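Local coordinates for TetR-family transcriptional regulator (Streptomyces coelicolor, PDB 2G7L), which probably binds operator DNA as a dimer through an N-terminal helix-turn-helix domain and may respond to a small-molecule ligand, at residues A73-G76 / E77-L80; S138-G142 / A143-W147; M198-L201 / V202-S205. All blocks are in the same frame, centred on the assembly; numbering follows the deposited sequence.

All three contacts are short turns at helix ends, in series along the chain. Contact 1 is largely buried and ends helix 63-74 against helices of the same chain; it combines a weak turn bond, a glutamate acid group near the same carbonyl and an apolar leucine-valine pair. Contact 2 starts helix 142-161, is partly buried and rests mainly on backbone bonds of the first helical turn, to the carbonyls of Pro141 and Gly142. Contact 3 lies towards the surface between helices 192-197 and 206-223, where two overlapping turns and a selenomethionine-valine contact do the work. Contacts 2 and 3, their centres about 32 Å apart within one chain, meet across the dimer interface, where Ala143 and Ala146 pack on Leu200 of the second subunit.

Contact 1: A73-G76 / E77-L80; sequences ALLG and EVDL
A type I beta turn from Leu74 to Glu77 closes helix 63-74 and sends the chain into the loop leading to helix 89-106. In TetR-family regulators a helix in this place links the DNA-binding domain to the ligand-binding core. The turn bond is weak, Glu77 N lying 3.5 Å from Leu74 O, although the N-H points at the acceptor fairly straight (160°). A chi1 of 80°, with CG between the backbone N and the carbonyl carbon, sets the otherwise extended side chain of Glu77 alongside the same carbonyl: CG passes 3.2 Å from Leu74 O and the acid oxygen OE1 comes within 2.7 Å of that oxygen. Away from Glu77, Leu75 and Val78 lie side by side and point the same way. Val78 CG1 comes 3.2 Å from Leu75 O; its contact with Leu75 CD1, at 4.1 Å, is looser and purely apolar. Both side chains continue into the core, touching Val103 of helix 89-106, while Leu75 also meets Tyr124 of helix 122-136. Leu74 packs on Met32 and Arg33 of helix 21-35, in the DNA-binding part, so neighbouring residues of one turn face both domains. Chemically the two faces differ: the Leu75-Val78 face is held by exclusion of water, whereas the close approach of Glu77 OE1 to Leu74 O is consistent with a protonated acid group, a state that the partly negative C-terminal end of the helix would probably favour.

Contact 2: S138-G142 / A143-W147; sequences SGAPG and AQVAW
Pro141 O meets two amides of the first turn of helix 142-161, and the tight part of this contact gathers round it. Val145 N bonds to it at 3.1 Å, in the carbonyl plane; Gln144 N adds a weak, strongly bent bond (127°). Val145 CG1 presses to 3.2 Å from the same oxygen. Beyond it, Ala146 N bonds to Gly142 O at 2.9 Å. Val145 also packs on Leu132 and Leu135 of helix 122-136, and Ala146 on Leu200 of the second subunit. The open side is that of the exposed Pro141 ring and Gly142. The buried Gln144 amide lies along the inner side of that ring, OE1 3.6 Å from Pro141 CG, while its NE2 bonds to the backbone O of Ile221. Ala140 CB makes only a loose apolar contact with Val145 CG1, at 4.4 Å. Upstream, Ser138 OG accepts from Ala140 N at 3.0 Å and is also bonded to Leu135 O; Gly139, with positive phi, makes the exit from helix 122-136. The arrangement is that of a tight helix-to-helix connection: an ST turn after one helix, then a proline at the N-cap of the next.

Contact 3: M198-L201 / V202-S205; sequences MPLL and VAGS
Val202 N donates to Pro199 O at 3.0 Å, reaching the oxygen from above the carbonyl plane, 44° out of it, and not along a lone pair. One residue on, Ala203 N gives a weak bond to Leu200 O at 3.2 Å. That oxygen also receives a weak bond from Trp147 NE1 of the second subunit. Just before these bonds, a cis peptide precedes Pro199 and bends the chain sharply. The side chain of Met198, a selenomethionine, is bent at chi2 and chi3 and crosses that of Val202 obliquely: SE lies 3.7 Å from Val202 CG1, and the terminal CE touches Val202 CG2 at 3.5 Å. With CG1 beside the backbone N (chi1 -49°), Val202 turns CG2 towards Pro199 O, also 3.5 Å away. The contact thus consists of two overlapping turns, each closed by an i to i+3 bond, the second weak, in the link between helix 192-197 and helix 206-223, within the C-terminal domain of the TetR fold. An alanine in place of Val202 would lack both methyls, and the selenomethionine end is likely to be left without its partner here and freer to turn. Val202 and Met198 together also pack on Arg184 of helix 178-185, and Leu201 on Leu183. On the other face Leu200 CD2 lies 4.1 Å from Ala203 CB, and Leu200 packs on Ala143 of the second subunit. Arg209 of the same chain bonds to Leu201 O and Ala203 O, while Ser205, at the N-cap of helix 206-223, takes the N-H of Asp208 on its OG.

Contact 1: A73-G76 / E77-L80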
loop_
_atom_site.group_PDB
_atom_site.type_symbol
_atom_site.label_atom_id
_atom_site.label_comp_id
_atom_site.label_asym_id
_atom_site.label_seq_id
_atom_site.Cartn_x
_atom_site.Cartn_y
_atom_site.Cartn_z
ATOM N N ALA A 73 16.118 -3.372 -10.905
ATOM C CA ALA A 73 17.555 -3.189 -10.892
ATOM C C ALA A 73 18.083 -3.122 -9.456
ATOM O O ALA A 73 19.032 -3.832 -9.105
ATOM C CB ALA A 73 17.922 -1.873 -11.664
ATOM N N LEU A 74 17.460 -2.282 -8.628
ATOM C CA LEU A 74 17.944 -1.996 -7.246
ATOM C C LEU A 74 17.818 -3.201 -6.296
ATOM O O LEU A 74 18.481 -3.280 -5.252
ATOM C CB LEU A 74 17.200 -0.772 -6.668
ATOM C CG LEU A 74 17.497 0.576 -7.352
ATOM C CD1 LEU A 74 16.340 1.513 -7.251
ATOM C CD2 LEU A 74 18.730 1.256 -6.728
ATOM N N LEU A 75 17.004 -4.165 -6.714
ATOM C CA LEU A 75 16.741 -5.401 -5.953
ATOM C C LEU A 75 17.794 -6.487 -6.172
ATOM O O LEU A 75 17.697 -7.568 -5.586
ATOM C CB LEU A 75 15.351 -5.970 -6.318
ATOM C CG LEU A 75 14.148 -5.615 -5.431
ATOM C CD1 LEU A 75 14.394 -4.395 -4.586
ATOM C CD2 LEU A 75 12.866 -5.488 -6.233
ATOM N N GLY A 76 18.774 -6.227 -7.050
ATOM C CA GLY A 76 19.912 -7.122 -7.199
ATOM C C GLY A 76 20.818 -7.032 -5.977
ATOM O O GLY A 76 21.648 -7.927 -5.734
ATOM N N GLU A 77 20.671 -5.962 -5.203
ATOM C CA GLU A 77 21.493 -5.789 -4.006
ATOM C C GLU A 77 21.047 -6.740 -2.865
ATOM O O GLU A 77 21.903 -7.362 -2.209
ATOM C CB GLU A 77 21.565 -4.312 -3.563
ATOM C CG GLU A 77 20.341 -3.799 -2.759
ATOM C CD GLU A 77 20.293 -2.258 -2.610
ATOM O OE1 GLU A 77 19.759 -1.564 -3.549
ATOM O OE2 GLU A 77 20.744 -1.760 -1.527
ATOM N N VAL A 78 19.730 -6.876 -2.658
ATOM C CA VAL A 78 19.179 -7.790 -1.621
ATOM C C VAL A 78 19.731 -9.245 -1.591
ATOM O O VAL A 78 19.926 -9.903 -2.635
ATOM C CB VAL A 78 17.576 -7.682 -1.418
ATOM C CG1 VAL A 78 16.875 -6.940 -2.537
ATOM C CG2 VAL A 78 16.909 -9.053 -1.158
ATOM N N ASP A 79 19.990 -9.692 -0.353
ATOM C CA ASP A 79 20.597 -10.995 -0.014
ATOM C C ASP A 79 19.580 -12.144 -0.020
ATOM O O ASP A 79 18.777 -12.286 0.911
ATOM C CB ASP A 79 21.281 -10.939 1.372
ATOM C CG ASP A 79 21.373 -9.497 1.970
ATOM O OD1 ASP A 79 22.026 -9.353 3.045
ATOM O OD2 ASP A 79 20.811 -8.515 1.408
ATOM N N LEU A 80 19.618 -12.946 -1.079
ATOM C CA LEU A 80 18.775 -14.127 -1.226
ATOM C C LEU A 80 19.551 -15.416 -0.860
ATOM O O LEU A 80 19.227 -16.536 -1.301
ATOM C CB LEU A 80 18.246 -14.196 -2.659
ATOM C CG LEU A 80 17.431 -12.995 -3.159
ATOM C CD1 LEU A 80 16.782 -13.395 -4.421
ATOM C CD2 LEU A 80 16.385 -12.558 -2.155
#

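Contact 2: S138-G142 / A143-W147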
loop_
_atom_site.group_PDB
_atom_site.type_symbol
_atom_site.label_atom_id
_atom_site.label_comp_id
_atom_site.label_asym_id
_atom_site.label_seq_id
_atom_site.Cartn_x
_atom_site.Cartn_y
_atom_site.Cartn_z
ATOM N N SER A 138 7.309 -23.844 6.068
ATOM C CA SER A 138 6.349 -23.806 7.161
ATOM C C SER A 138 5.487 -25.079 7.135
ATOM O O SER A 138 4.866 -25.395 8.134
ATOM C CB SER A 138 5.420 -22.581 6.987
ATOM O OG SER A 138 4.466 -22.826 5.927
ATOM N N GLY A 139 5.406 -25.773 6.000
ATOM C CA GLY A 139 4.499 -26.892 5.838
ATOM C C GLY A 139 3.108 -26.514 5.399
ATOM O O GLY A 139 2.336 -27.371 4.973
ATOM N N ALA A 140 2.748 -25.219 5.457
ATOM C CA ALA A 140 1.377 -24.778 5.086
ATOM C C ALA A 140 1.012 -25.199 3.662
ATOM O O ALA A 140 1.868 -25.327 2.840
ATOM C CB ALA A 140 1.270 -23.265 5.231
ATOM N N PRO A 141 -0.262 -25.436 3.374
ATOM C CA PRO A 141 -0.645 -25.756 2.030
ATOM C C PRO A 141 -0.218 -24.738 0.975
ATOM O O PRO A 141 0.045 -23.570 1.292
ATOM C CB PRO A 141 -2.154 -25.887 2.103
ATOM C CG PRO A 141 -2.443 -26.299 3.548
ATOM C CD PRO A 141 -1.390 -25.526 4.335
ATOM N N GLY A 142 -0.117 -25.195 -0.273
ATOM C CA GLY A 142 0.540 -24.404 -1.324
ATOM C C GLY A 142 -0.268 -23.145 -1.675
ATOM O O GLY A 142 0.325 -22.118 -2.032
ATOM N N ALA A 143 -1.596 -23.216 -1.567
ATOM C CA ALA A 143 -2.434 -22.053 -1.874
ATOM C C ALA A 143 -2.102 -20.896 -0.933
ATOM O O ALA A 143 -2.005 -19.735 -1.349
ATOM C CB ALA A 143 -3.891 -22.401 -1.811
ATOM N N GLN A 144 -1.841 -21.228 0.333
ATOM C CA GLN A 144 -1.539 -20.262 1.376
ATOM C C GLN A 144 -0.156 -19.720 1.212
ATOM O O GLN A 144 0.133 -18.524 1.529
ATOM C CB GLN A 144 -1.682 -20.897 2.754
ATOM C CG GLN A 144 -3.141 -21.176 3.063
ATOM C CD GLN A 144 -3.355 -22.229 4.170
ATOM O OE1 GLN A 144 -4.142 -23.147 3.991
ATOM N NE2 GLN A 144 -2.701 -22.055 5.300
ATOM N N VAL A 145 0.766 -20.566 0.748
ATOM C CA VAL A 145 2.106 -19.978 0.501
ATOM C C VAL A 145 2.124 -19.055 -0.745
ATOM O O VAL A 145 2.797 -18.079 -0.731
ATOM C CB VAL A 145 3.341 -20.943 0.730
ATOM C CG1 VAL A 145 2.979 -22.364 1.243
ATOM C CG2 VAL A 145 4.454 -20.803 -0.266
ATOM N N ALA A 146 1.317 -19.372 -1.739
ATOM C CA ALA A 146 1.205 -18.641 -2.990
ATOM C C ALA A 146 0.548 -17.252 -2.778
ATOM O O ALA A 146 1.130 -16.258 -3.181
ATOM C CB ALA A 146 0.362 -19.507 -4.010
ATOM N N TRP A 147 -0.639 -17.204 -2.124
ATOM C CA TRP A 147 -1.290 -15.942 -1.769
ATOM C C TRP A 147 -0.551 -15.221 -0.651
ATOM O O TRP A 147 -0.528 -13.979 -0.591
ATOM C CB TRP A 147 -2.762 -16.181 -1.451
ATOM C CG TRP A 147 -3.594 -16.566 -2.654
ATOM C CD1 TRP A 147 -3.146 -17.040 -3.828
ATOM C CD2 TRP A 147 -5.032 -16.505 -2.765
ATOM N NE1 TRP A 147 -4.235 -17.336 -4.692
ATOM C CE2 TRP A 147 -5.390 -17.008 -4.035
ATOM C CE3 TRP A 147 -6.046 -16.047 -1.916
ATOM C CZ2 TRP A 147 -6.733 -17.064 -4.482
ATOM C CZ3 TRP A 147 -7.352 -16.128 -2.343
ATOM C CH2 TRP A 147 -7.688 -16.631 -3.605
#

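Contact 3: M198-L201 / V202-S205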
loop_
_atom_site.group_PDB
_atom_site.type_symbol
_atom_site.label_atom_id
_atom_site.label_comp_id
_atom_site.label_asym_id
_atom_site.label_seq_id
_atom_site.Cartn_x
_atom_site.Cartn_y
_atom_site.Cartn_z
HETATM N N MSE A 198 -5.465 4.686 22.965
HETATM C CA MSE A 198 -4.390 5.647 22.960
HETATM C C MSE A 198 -3.632 5.461 24.253
HETATM O O MSE A 198 -4.256 5.307 25.295
HETATM C CB MSE A 198 -4.964 7.077 22.911
HETATM C CG MSE A 198 -5.564 7.457 21.556
HETATM SE SE MSE A 198 -4.209 7.558 20.177
HETATM C CE MSE A 198 -2.986 8.667 21.204
ATOM N N PRO A 199 -2.282 5.526 24.225
ATOM C CA PRO A 199 -1.309 5.928 23.218
ATOM C C PRO A 199 -0.916 4.894 22.142
ATOM O O PRO A 199 -0.319 5.273 21.119
ATOM C CB PRO A 199 -0.068 6.252 24.056
ATOM C CG PRO A 199 -0.202 5.450 25.275
ATOM C CD PRO A 199 -1.632 5.090 25.465
ATOM N N LEU A 200 -1.246 3.622 22.345
ATOM C CA LEU A 200 -0.732 2.573 21.443
ATOM C C LEU A 200 -1.236 2.708 20.001
ATOM O O LEU A 200 -0.552 2.271 19.067
ATOM C CB LEU A 200 -1.015 1.142 21.974
ATOM C CG LEU A 200 -0.041 0.551 22.994
ATOM C CD1 LEU A 200 -0.465 -0.857 23.377
ATOM C CD2 LEU A 200 1.394 0.540 22.497
ATOM N N LEU A 201 -2.418 3.290 19.817
ATOM C CA LEU A 201 -2.989 3.470 18.487
ATOM C C LEU A 201 -1.992 4.276 17.588
ATOM O O LEU A 201 -1.882 4.059 16.383
ATOM C CB LEU A 201 -4.320 4.170 18.619
ATOM C CG LEU A 201 -5.173 4.428 17.388
ATOM C CD1 LEU A 201 -5.264 3.121 16.666
ATOM C CD2 LEU A 201 -6.559 4.968 17.747
ATOM N N VAL A 202 -1.230 5.167 18.213
ATOM C CA VAL A 202 -0.222 5.960 17.480
ATOM C C VAL A 202 1.245 5.662 17.901
ATOM O O VAL A 202 2.171 6.285 17.404
ATOM C CB VAL A 202 -0.578 7.498 17.546
ATOM C CG1 VAL A 202 -2.057 7.713 17.180
ATOM C CG2 VAL A 202 -0.344 8.047 18.968
ATOM N N ALA A 203 1.464 4.689 18.775
ATOM C CA ALA A 203 2.832 4.330 19.183
ATOM C C ALA A 203 3.603 3.292 18.315
ATOM O O ALA A 203 3.017 2.537 17.486
ATOM C CB ALA A 203 2.873 3.958 20.682
ATOM N N GLY A 204 4.923 3.313 18.510
ATOM C CA GLY A 204 5.871 2.402 17.865
ATOM C C GLY A 204 6.585 2.948 16.641
ATOM O O GLY A 204 5.997 3.699 15.843
ATOM N N SER A 205 7.849 2.552 16.491
ATOM C CA SER A 205 8.668 2.822 15.293
ATOM C C SER A 205 8.109 2.081 14.093
ATOM O O SER A 205 7.374 1.124 14.255
ATOM C CB SER A 205 10.106 2.381 15.541
ATOM O OG SER A 205 10.253 0.960 15.766
#